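Local coordinates for protein Phthiocerol/phthiodiolone dimycocerosyl transferase (Mycobacterium tuberculosis, PDB 1Q9J) that probably transfers mycocerosic acyl chains from mycocerosic acid synthase onto phthiocerol, phthiodiolone and phenolphthiocerol, the last step in making the dimycocerosate esters known as PDIM, at residues A[282-290]-A[320-328]; A[368-379]-A[391-402]. All blocks are in the same frame, centred on the assembly; numbering follows the deposited sequence.

Interaction 1 of 2, residues A[282-290]-A[320-328]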
loop_
_atom_site.group_PDB
_atom_site.type_symbol
_atom_site.label_atom_id
_atom_site.label_comp_id
_atom_site.label_asym_id
_atom_site.label_seq_id
_atom_site.Cartn_x
_atom_site.Cartn_y
_atom_site.Cartn_z
ATOM N N THR A 282 -7.355 -4.772 -10.042
ATOM C CA THR A 282 -6.338 -5.356 -9.169
ATOM C C THR A 282 -5.490 -4.246 -8.584
ATOM O O THR A 282 -5.515 -3.942 -7.391
ATOM C CB THR A 282 -5.397 -6.272 -9.967
ATOM O OG1 THR A 282 -6.061 -7.498 -10.284
ATOM C CG2 THR A 282 -4.182 -6.577 -9.165
ATOM N N ASN A 283 -4.718 -3.648 -9.471
ATOM C CA ASN A 283 -3.830 -2.579 -9.095
ATOM C C ASN A 283 -4.047 -1.419 -10.076
ATOM O O ASN A 283 -3.844 -1.562 -11.279
ATOM C CB ASN A 283 -2.391 -3.121 -9.131
ATOM C CG ASN A 283 -2.097 -4.094 -7.982
ATOM O OD1 ASN A 283 -2.021 -3.681 -6.814
ATOM N ND2 ASN A 283 -1.940 -5.390 -8.308
ATOM N N LEU A 284 -4.506 -0.288 -9.560
ATOM C CA LEU A 284 -4.731 0.859 -10.407
ATOM C C LEU A 284 -4.086 2.106 -9.792
ATOM O O LEU A 284 -4.716 3.152 -9.652
ATOM C CB LEU A 284 -6.231 1.093 -10.612
ATOM C CG LEU A 284 -6.613 1.926 -11.853
ATOM C CD1 LEU A 284 -6.406 1.105 -13.121
ATOM C CD2 LEU A 284 -8.055 2.367 -11.754
ATOM N N LEU A 285 -2.825 1.985 -9.401
ATOM C CA LEU A 285 -2.135 3.117 -8.836
ATOM C C LEU A 285 -1.092 3.612 -9.817
ATOM O O LEU A 285 -0.109 2.928 -10.103
ATOM C CB LEU A 285 -1.492 2.752 -7.501
ATOM C CG LEU A 285 -2.477 2.305 -6.425
ATOM C CD1 LEU A 285 -1.705 1.972 -5.163
ATOM C CD2 LEU A 285 -3.521 3.376 -6.139
ATOM N N GLY A 286 -1.334 4.798 -10.367
ATOM C CA GLY A 286 -0.388 5.368 -11.300
ATOM C C GLY A 286 0.776 5.924 -10.509
ATOM O O GLY A 286 0.678 6.122 -9.299
ATOM N N ALA A 287 1.887 6.168 -11.185
ATOM C CA ALA A 287 3.059 6.705 -10.516
ATOM C C ALA A 287 3.304 8.137 -10.963
ATOM O O ALA A 287 3.378 8.440 -12.161
ATOM C CB ALA A 287 4.284 5.849 -10.828
ATOM N N ALA A 288 3.435 9.015 -9.984
ATOM C CA ALA A 288 3.691 10.415 -10.248
ATOM C C ALA A 288 5.163 10.684 -9.946
ATOM O O ALA A 288 5.617 10.467 -8.821
ATOM C CB ALA A 288 2.796 11.274 -9.358
ATOM N N SER A 289 5.914 11.135 -10.948
ATOM C CA SER A 289 7.330 11.435 -10.745
ATOM C C SER A 289 7.507 12.903 -10.373
ATOM O O SER A 289 6.614 13.726 -10.593
ATOM C CB SER A 289 8.146 11.121 -12.001
ATOM O OG SER A 289 7.748 11.919 -13.103
ATOM N N TYR A 290 8.665 13.220 -9.803
ATOM C CA TYR A 290 8.970 14.579 -9.377
ATOM C C TYR A 290 10.425 14.702 -8.957
ATOM O O TYR A 290 10.811 14.170 -7.918
ATOM C CB TYR A 290 8.106 14.967 -8.190
ATOM C CG TYR A 290 8.493 16.303 -7.617
ATOM C CD1 TYR A 290 8.199 17.478 -8.297
ATOM C CD2 TYR A 290 9.177 16.393 -6.409
ATOM C CE1 TYR A 290 8.573 18.713 -7.787
ATOM C CE2 TYR A 290 9.558 17.622 -5.891
ATOM C CZ TYR A 290 9.252 18.777 -6.581
ATOM O OH TYR A 290 9.601 20.001 -6.064
ATOM N N ILE A 320 0.066 11.273 -16.239
ATOM C CA ILE A 320 -0.177 10.160 -15.352
ATOM C C ILE A 320 -1.130 9.135 -15.963
ATOM O O ILE A 320 -0.860 7.940 -15.913
ATOM C CB ILE A 320 -0.691 10.695 -14.027
ATOM C CG1 ILE A 320 0.437 11.536 -13.412
ATOM C CG2 ILE A 320 -1.167 9.559 -13.122
ATOM C CD1 ILE A 320 0.143 12.110 -12.072
ATOM N N GLN A 321 -2.223 9.589 -16.566
ATOM C CA GLN A 321 -3.174 8.660 -17.178
ATOM C C GLN A 321 -2.590 7.848 -18.337
ATOM O O GLN A 321 -2.768 6.638 -18.390
ATOM C CB GLN A 321 -4.409 9.407 -17.683
ATOM C CG GLN A 321 -5.099 10.237 -16.629
ATOM C CD GLN A 321 -4.554 11.644 -16.561
ATOM O OE1 GLN A 321 -3.348 11.852 -16.481
ATOM N NE2 GLN A 321 -5.448 12.623 -16.589
ATOM N N GLN A 322 -1.889 8.516 -19.250
ATOM C CA GLN A 322 -1.311 7.864 -20.416
ATOM C C GLN A 322 0.029 7.188 -20.238
ATOM O O GLN A 322 0.418 6.365 -21.067
ATOM C CB GLN A 322 -1.183 8.873 -21.540
ATOM C CG GLN A 322 -2.499 9.449 -21.924
ATOM C CD GLN A 322 -3.155 8.674 -23.032
ATOM O OE1 GLN A 322 -4.380 8.611 -23.106
ATOM N NE2 GLN A 322 -2.345 8.092 -23.917
ATOM N N SER A 323 0.768 7.541 -19.197
ATOM C CA SER A 323 2.065 6.900 -18.994
ATOM C C SER A 323 1.798 5.534 -18.386
ATOM O O SER A 323 1.022 5.399 -17.442
ATOM C CB SER A 323 2.931 7.728 -18.047
ATOM O OG SER A 323 2.477 7.626 -16.714
ATOM N N GLY A 324 2.437 4.512 -18.927
ATOM C CA GLY A 324 2.216 3.189 -18.388
ATOM C C GLY A 324 2.784 3.001 -16.994
ATOM O O GLY A 324 2.709 1.911 -16.436
ATOM N N LEU A 325 3.348 4.055 -16.421
ATOM C CA LEU A 325 3.939 3.955 -15.098
ATOM C C LEU A 325 2.954 3.581 -13.990
ATOM O O LEU A 325 1.916 4.218 -13.819
ATOM C CB LEU A 325 4.636 5.273 -14.733
ATOM C CG LEU A 325 6.142 5.237 -14.420
ATOM C CD1 LEU A 325 6.586 6.607 -13.896
ATOM C CD2 LEU A 325 6.445 4.156 -13.363
ATOM N N HIS A 326 3.282 2.540 -13.232
ATOM C CA HIS A 326 2.441 2.123 -12.110
ATOM C C HIS A 326 3.299 2.178 -10.855
ATOM O O HIS A 326 4.527 2.172 -10.931
ATOM C CB HIS A 326 1.896 0.701 -12.318
ATOM C CG HIS A 326 2.957 -0.338 -12.522
ATOM N ND1 HIS A 326 3.747 -0.382 -13.650
ATOM C CD2 HIS A 326 3.361 -1.366 -11.739
ATOM C CE1 HIS A 326 4.594 -1.392 -13.552
ATOM N NE2 HIS A 326 4.381 -2.005 -12.402
ATOM N N PHE A 327 2.663 2.213 -9.695
ATOM C CA PHE A 327 3.434 2.287 -8.468
ATOM C C PHE A 327 4.098 0.962 -8.103
ATOM O O PHE A 327 4.906 0.906 -7.181
ATOM C CB PHE A 327 2.554 2.788 -7.321
ATOM C CG PHE A 327 3.334 3.286 -6.125
ATOM C CD1 PHE A 327 4.425 4.147 -6.282
ATOM C CD2 PHE A 327 2.948 2.932 -4.837
ATOM C CE1 PHE A 327 5.117 4.650 -5.167
ATOM C CE2 PHE A 327 3.636 3.433 -3.722
ATOM C CZ PHE A 327 4.722 4.296 -3.891
ATOM N N GLY A 328 3.774 -0.106 -8.819
ATOM C CA GLY A 328 4.422 -1.364 -8.511
ATOM C C GLY A 328 5.931 -1.235 -8.694
ATOM O O GLY A 328 6.712 -1.928 -8.036
#

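Interaction 2 of 2, residues A[368-379]-A[391-402]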
loop_
_atom_site.group_PDB
_atom_site.type_symbol
_atom_site.label_atom_id
_atom_site.label_comp_id
_atom_site.label_asym_id
_atom_site.label_seq_id
_atom_site.Cartn_x
_atom_site.Cartn_y
_atom_site.Cartn_z
ATOM N N PHE A 368 4.959 -5.666 4.489
ATOM C CA PHE A 368 5.094 -6.448 3.277
ATOM C C PHE A 368 5.873 -7.726 3.568
ATOM O O PHE A 368 6.545 -7.838 4.598
ATOM C CB PHE A 368 5.836 -5.647 2.210
ATOM C CG PHE A 368 5.145 -4.370 1.816
ATOM C CD1 PHE A 368 5.828 -3.160 1.853
ATOM C CD2 PHE A 368 3.815 -4.376 1.399
ATOM C CE1 PHE A 368 5.201 -1.979 1.485
ATOM C CE2 PHE A 368 3.181 -3.194 1.028
ATOM C CZ PHE A 368 3.877 -1.994 1.072
ATOM N N TYR A 369 5.775 -8.690 2.658
ATOM C CA TYR A 369 6.503 -9.946 2.792
ATOM C C TYR A 369 7.072 -10.381 1.463
ATOM O O TYR A 369 6.973 -11.546 1.118
ATOM C CB TYR A 369 5.606 -11.061 3.313
ATOM C CG TYR A 369 5.361 -11.009 4.798
ATOM C CD1 TYR A 369 4.523 -10.041 5.353
ATOM C CD2 TYR A 369 5.953 -11.943 5.655
ATOM C CE1 TYR A 369 4.276 -10.008 6.726
ATOM C CE2 TYR A 369 5.712 -11.918 7.026
ATOM C CZ TYR A 369 4.873 -10.949 7.552
ATOM O OH TYR A 369 4.610 -10.915 8.897
ATOM N N CYS A 370 7.649 -9.459 0.702
ATOM C CA CYS A 370 8.229 -9.856 -0.566
ATOM C C CYS A 370 9.401 -10.813 -0.311
ATOM O O CYS A 370 9.884 -10.935 0.822
ATOM C CB CYS A 370 8.683 -8.626 -1.342
ATOM S SG CYS A 370 9.585 -7.427 -0.370
ATOM N N SER A 371 9.849 -11.504 -1.354
ATOM C CA SER A 371 10.952 -12.442 -1.192
ATOM C C SER A 371 12.265 -11.703 -0.924
ATOM O O SER A 371 12.490 -10.620 -1.454
ATOM C CB SER A 371 11.080 -13.347 -2.432
ATOM O OG SER A 371 11.417 -12.608 -3.593
ATOM N N ILE A 372 13.114 -12.294 -0.082
ATOM C CA ILE A 372 14.416 -11.723 0.285
ATOM C C ILE A 372 15.087 -11.057 -0.916
ATOM O O ILE A 372 14.817 -11.412 -2.063
ATOM C CB ILE A 372 15.372 -12.835 0.860
ATOM C CG1 ILE A 372 15.049 -13.108 2.334
ATOM C CG2 ILE A 372 16.837 -12.430 0.711
ATOM C CD1 ILE A 372 15.450 -11.985 3.293
ATOM N N SER A 373 15.945 -10.083 -0.641
ATOM C CA SER A 373 16.679 -9.375 -1.678
ATOM C C SER A 373 15.840 -8.372 -2.454
ATOM O O SER A 373 16.244 -7.930 -3.533
ATOM C CB SER A 373 17.325 -10.360 -2.658
ATOM O OG SER A 373 16.406 -10.789 -3.632
ATOM N N VAL A 374 14.678 -8.011 -1.916
ATOM C CA VAL A 374 13.824 -7.029 -2.578
ATOM C C VAL A 374 14.312 -5.640 -2.199
ATOM O O VAL A 374 14.265 -5.250 -1.029
ATOM C CB VAL A 374 12.337 -7.160 -2.159
ATOM C CG1 VAL A 374 11.538 -5.984 -2.704
ATOM C CG2 VAL A 374 11.754 -8.436 -2.711
ATOM N N PRO A 375 14.807 -4.881 -3.184
ATOM C CA PRO A 375 15.305 -3.526 -2.946
ATOM C C PRO A 375 14.130 -2.597 -2.690
ATOM O O PRO A 375 13.843 -1.702 -3.482
ATOM C CB PRO A 375 16.025 -3.197 -4.247
ATOM C CG PRO A 375 15.191 -3.917 -5.265
ATOM C CD PRO A 375 14.960 -5.254 -4.601
ATOM N N LEU A 376 13.447 -2.816 -1.580
ATOM C CA LEU A 376 12.303 -1.999 -1.269
ATOM C C LEU A 376 12.624 -0.885 -0.298
ATOM O O LEU A 376 12.594 -1.077 0.917
ATOM C CB LEU A 376 11.175 -2.858 -0.701
ATOM C CG LEU A 376 9.885 -2.103 -0.362
ATOM C CD1 LEU A 376 9.278 -1.578 -1.646
ATOM C CD2 LEU A 376 8.915 -3.012 0.356
ATOM N N ASP A 377 12.957 0.283 -0.825
ATOM C CA ASP A 377 13.229 1.407 0.055
ATOM C C ASP A 377 11.974 2.272 -0.034
ATOM O O ASP A 377 11.787 2.993 -1.009
ATOM C CB ASP A 377 14.445 2.193 -0.429
ATOM C CG ASP A 377 15.231 2.777 0.711
ATOM O OD1 ASP A 377 14.581 3.271 1.669
ATOM O OD2 ASP A 377 16.487 2.737 0.648
ATOM N N LEU A 378 11.113 2.207 0.974
ATOM C CA LEU A 378 9.882 2.978 0.909
ATOM C C LEU A 378 9.428 3.669 2.195
ATOM O O LEU A 378 9.564 3.118 3.282
ATOM C CB LEU A 378 8.757 2.072 0.394
ATOM C CG LEU A 378 7.323 2.626 0.407
ATOM C CD1 LEU A 378 6.886 3.035 -0.988
ATOM C CD2 LEU A 378 6.404 1.573 0.957
ATOM N N TYR A 379 8.890 4.885 2.059
ATOM C CA TYR A 379 8.378 5.651 3.201
ATOM C C TYR A 379 6.845 5.575 3.139
ATOM O O TYR A 379 6.274 5.262 2.097
ATOM C CB TYR A 379 8.811 7.124 3.130
ATOM C CG TYR A 379 10.258 7.399 3.491
ATOM C CD1 TYR A 379 11.246 7.453 2.508
ATOM C CD2 TYR A 379 10.638 7.607 4.821
ATOM C CE1 TYR A 379 12.571 7.709 2.837
ATOM C CE2 TYR A 379 11.961 7.862 5.163
ATOM C CZ TYR A 379 12.925 7.916 4.165
ATOM O OH TYR A 379 14.240 8.183 4.487
ATOM N N GLU A 391 6.607 5.876 8.625
ATOM C CA GLU A 391 7.137 4.531 8.461
ATOM C C GLU A 391 8.188 4.430 7.370
ATOM O O GLU A 391 8.155 5.155 6.376
ATOM C CB GLU A 391 6.020 3.541 8.147
ATOM C CG GLU A 391 5.091 3.267 9.297
ATOM C CD GLU A 391 4.210 2.064 9.036
ATOM O OE1 GLU A 391 3.337 1.759 9.874
ATOM O OE2 GLU A 391 4.390 1.425 7.980
ATOM N N HIS A 392 9.124 3.516 7.568
ATOM C CA HIS A 392 10.177 3.283 6.604
ATOM C C HIS A 392 10.209 1.752 6.505
ATOM O O HIS A 392 10.334 1.047 7.515
ATOM C CB HIS A 392 11.493 3.844 7.128
ATOM C CG HIS A 392 12.492 4.157 6.054
ATOM N ND1 HIS A 392 12.437 3.597 4.795
ATOM C CD2 HIS A 392 13.613 4.913 6.082
ATOM C CE1 HIS A 392 13.490 3.990 4.095
ATOM N NE2 HIS A 392 14.219 4.786 4.852
ATOM N N HIS A 393 10.047 1.271 5.276
ATOM C CA HIS A 393 10.003 -0.141 4.952
ATOM C C HIS A 393 11.232 -0.522 4.179
ATOM O O HIS A 393 11.786 0.307 3.463
ATOM C CB HIS A 393 8.798 -0.444 4.071
ATOM C CG HIS A 393 7.486 -0.190 4.733
ATOM N ND1 HIS A 393 6.727 -1.198 5.286
ATOM C CD2 HIS A 393 6.794 0.955 4.929
ATOM C CE1 HIS A 393 5.621 -0.685 5.791
ATOM N NE2 HIS A 393 5.637 0.622 5.588
ATOM N N GLY A 394 11.655 -1.777 4.307
ATOM C CA GLY A 394 12.818 -2.225 3.564
ATOM C C GLY A 394 14.073 -2.496 4.356
ATOM O O GLY A 394 14.277 -1.955 5.444
ATOM N N HIS A 395 14.917 -3.346 3.783
ATOM C CA HIS A 395 16.190 -3.725 4.393
ATOM C C HIS A 395 17.187 -2.577 4.249
ATOM O O HIS A 395 17.854 -2.446 3.222
ATOM C CB HIS A 395 16.755 -4.968 3.700
ATOM C CG HIS A 395 15.846 -6.158 3.745
ATOM N ND1 HIS A 395 15.537 -6.819 4.915
ATOM C CD2 HIS A 395 15.190 -6.815 2.760
ATOM C CE1 HIS A 395 14.732 -7.834 4.648
ATOM N NE2 HIS A 395 14.507 -7.854 3.347
ATOM N N ILE A 396 17.290 -1.747 5.277
ATOM C CA ILE A 396 18.209 -0.625 5.233
ATOM C C ILE A 396 18.928 -0.436 6.564
ATOM O O ILE A 396 18.399 -0.786 7.628
ATOM C CB ILE A 396 17.478 0.692 4.870
ATOM C CG1 ILE A 396 16.383 0.983 5.902
ATOM C CG2 ILE A 396 16.882 0.586 3.476
ATOM C CD1 ILE A 396 15.975 2.424 5.965
ATOM N N ALA A 397 20.138 0.119 6.497
ATOM C CA ALA A 397 20.940 0.372 7.691
ATOM C C ALA A 397 20.441 1.632 8.380
ATOM O O ALA A 397 20.138 2.624 7.720
ATOM C CB ALA A 397 22.399 0.528 7.313
ATOM N N GLU A 398 20.357 1.586 9.706
ATOM C CA GLU A 398 19.879 2.724 10.493
ATOM C C GLU A 398 18.449 3.076 10.058
ATOM O O GLU A 398 18.165 4.218 9.691
ATOM C CB GLU A 398 20.794 3.941 10.285
ATOM C CG GLU A 398 22.286 3.708 10.568
ATOM C CD GLU A 398 22.578 3.391 12.030
ATOM O OE1 GLU A 398 22.195 4.191 12.916
ATOM O OE2 GLU A 398 23.210 2.342 12.291
ATOM N N PRO A 399 17.532 2.093 10.098
ATOM C CA PRO A 399 16.128 2.277 9.705
ATOM C C PRO A 399 15.432 3.492 10.317
ATOM O O PRO A 399 14.766 4.256 9.614
ATOM C CB PRO A 399 15.481 0.962 10.133
ATOM C CG PRO A 399 16.589 -0.025 9.944
ATOM C CD PRO A 399 17.759 0.710 10.556
ATOM N N GLY A 400 15.587 3.657 11.626
ATOM C CA GLY A 400 14.966 4.773 12.317
ATOM C C GLY A 400 15.787 6.046 12.275
ATOM O O GLY A 400 15.482 7.013 12.981
ATOM N N LYS A 401 16.830 6.053 11.449
ATOM C CA LYS A 401 17.697 7.222 11.317
ATOM C C LYS A 401 16.935 8.377 10.677
ATOM O O LYS A 401 16.629 9.377 11.328
ATOM C CB LYS A 401 18.927 6.879 10.467
ATOM C CG LYS A 401 19.959 7.994 10.387
ATOM C CD LYS A 401 21.207 7.525 9.665
ATOM C CE LYS A 401 22.255 8.621 9.570
ATOM N NZ LYS A 401 23.464 8.138 8.837
ATOM N N SER A 402 16.634 8.222 9.394
ATOM C CA SER A 402 15.899 9.221 8.635
ATOM C C SER A 402 14.515 9.482 9.223
ATOM O O SER A 402 14.052 10.618 9.253
ATOM C CB SER A 402 15.753 8.739 7.199
ATOM O OG SER A 402 15.305 7.392 7.197
#

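Interaction 1 of 2, residues A[282-290]-A[320-328]
Ala-287 presses its methyl group into the side chain of Leu-325, and this is where the contact buries most surface. CD2 of Leu-325 lies 3.7 Å from CB of Ala-287, and CD1 is scarcely farther, so the single methyl sits against both branches of the leucine. The backbones hold the pair in place: N of Ala-287 donates to O of Leu-325 at 3.3 Å. Two residues on, N of Phe-327 donates to O of Leu-285 at 2.9 Å, the shorter of the two bonds. Between them Gly-286 and His-326 form a single bridge, their CA atoms 4.4 Å apart.

Phe-327 meets the strand through its base, with CB 4.1 Å from CB of Leu-285. Its CG is anti to the backbone N (chi1 -163°), which carries the ring away from Leu-285 and toward Pro-265 of strand 260-267. From helix 319-322, Ile-320 extends CD1 to within 3.9 Å of CB of Ala-288.

Strand 285-292 is the outermost strand of a six-stranded mixed sheet, and its other edge pairs with strand 260-267 through Gly-286 and Ala-288. Residues 325-327 thus cover the remaining edge for a short span. Just before the strand, N of Leu-284 bonds to Asp-128, a residue with a probable structural role in the active site. The attachment of residues 325-327 to the strand therefore rests on two backbone hydrogen bonds and on apolar packing, with no charged pair across it.

Interaction 2 of 2, residues A[368-379]-A[391-402]
With CG of Tyr-379 anti to its carbonyl carbon (chi1 -75°) and CG of His-392 anti to its backbone N (chi1 -157°), the two rings come together in a face-to-face stack. They belong to the non-hydrogen-bonded pair of a beta hairpin, strands 378-384 and 387-393. The ring centroids are 4.0 Å apart and the planes diverge by 27°, with the phenol's CZ over the imidazole toward its rim. CD1 of Ile-396 lies over the opposite face of His-392, so the imidazole is held between an aromatic ring and an aliphatic branch.

The neighbouring pair, Leu-378 and His-393, is the hydrogen-bonded one. N of His-393 donates to O of Leu-378 at 2.8 Å, and N of Leu-378 returns a bond to O of His-393 at 3.2 Å; both are nearly linear. O of Leu-378 is gripped a second time, by ND1 of His-392 at 3.3 Å, a more bent bond that arrives from above the carbonyl plane. One carbonyl thereby ties down both the partner backbone and the stacked imidazole.

On the face of the sheet bearing Leu-378 and His-393, the ring of Phe-368 meets His-393 obliquely, centroids 5.3 Å apart. Phe-368 also lies near His-124, the probable proton acceptor of this two-domain acyltransferase. NE2 of His-393 makes a weak bond to Glu-391, whose other carboxylate oxygen forms a salt bridge with Arg-215 on the adjoining strand.

The tyrosine hydroxyl bonds to Glu-249, outside the hairpin, and OG of Ser-402, on helix 399-412, donates to OH of Tyr-379 at 3.0 Å.

How the interactions relate
Both contacts engage the same six-stranded mixed sheet. Interaction 1 lies at its outermost strand, 285-292, and is only partly buried; a loop attaches there by backbone bonds and small apolar groups. Interaction 2 is the more deeply buried, joining two strands within the sheet and running on to a helix, and its chemistry is richer in aromatic and histidine side chains. They meet where the phenylalanine ring that turns away from the edge strand reaches the hairpin, CZ of Phe-327 lying 3.8 Å from CD1 of Leu-378. Each also comes close to the probable catalytic His-124, one through Leu-285 and the other through Phe-368.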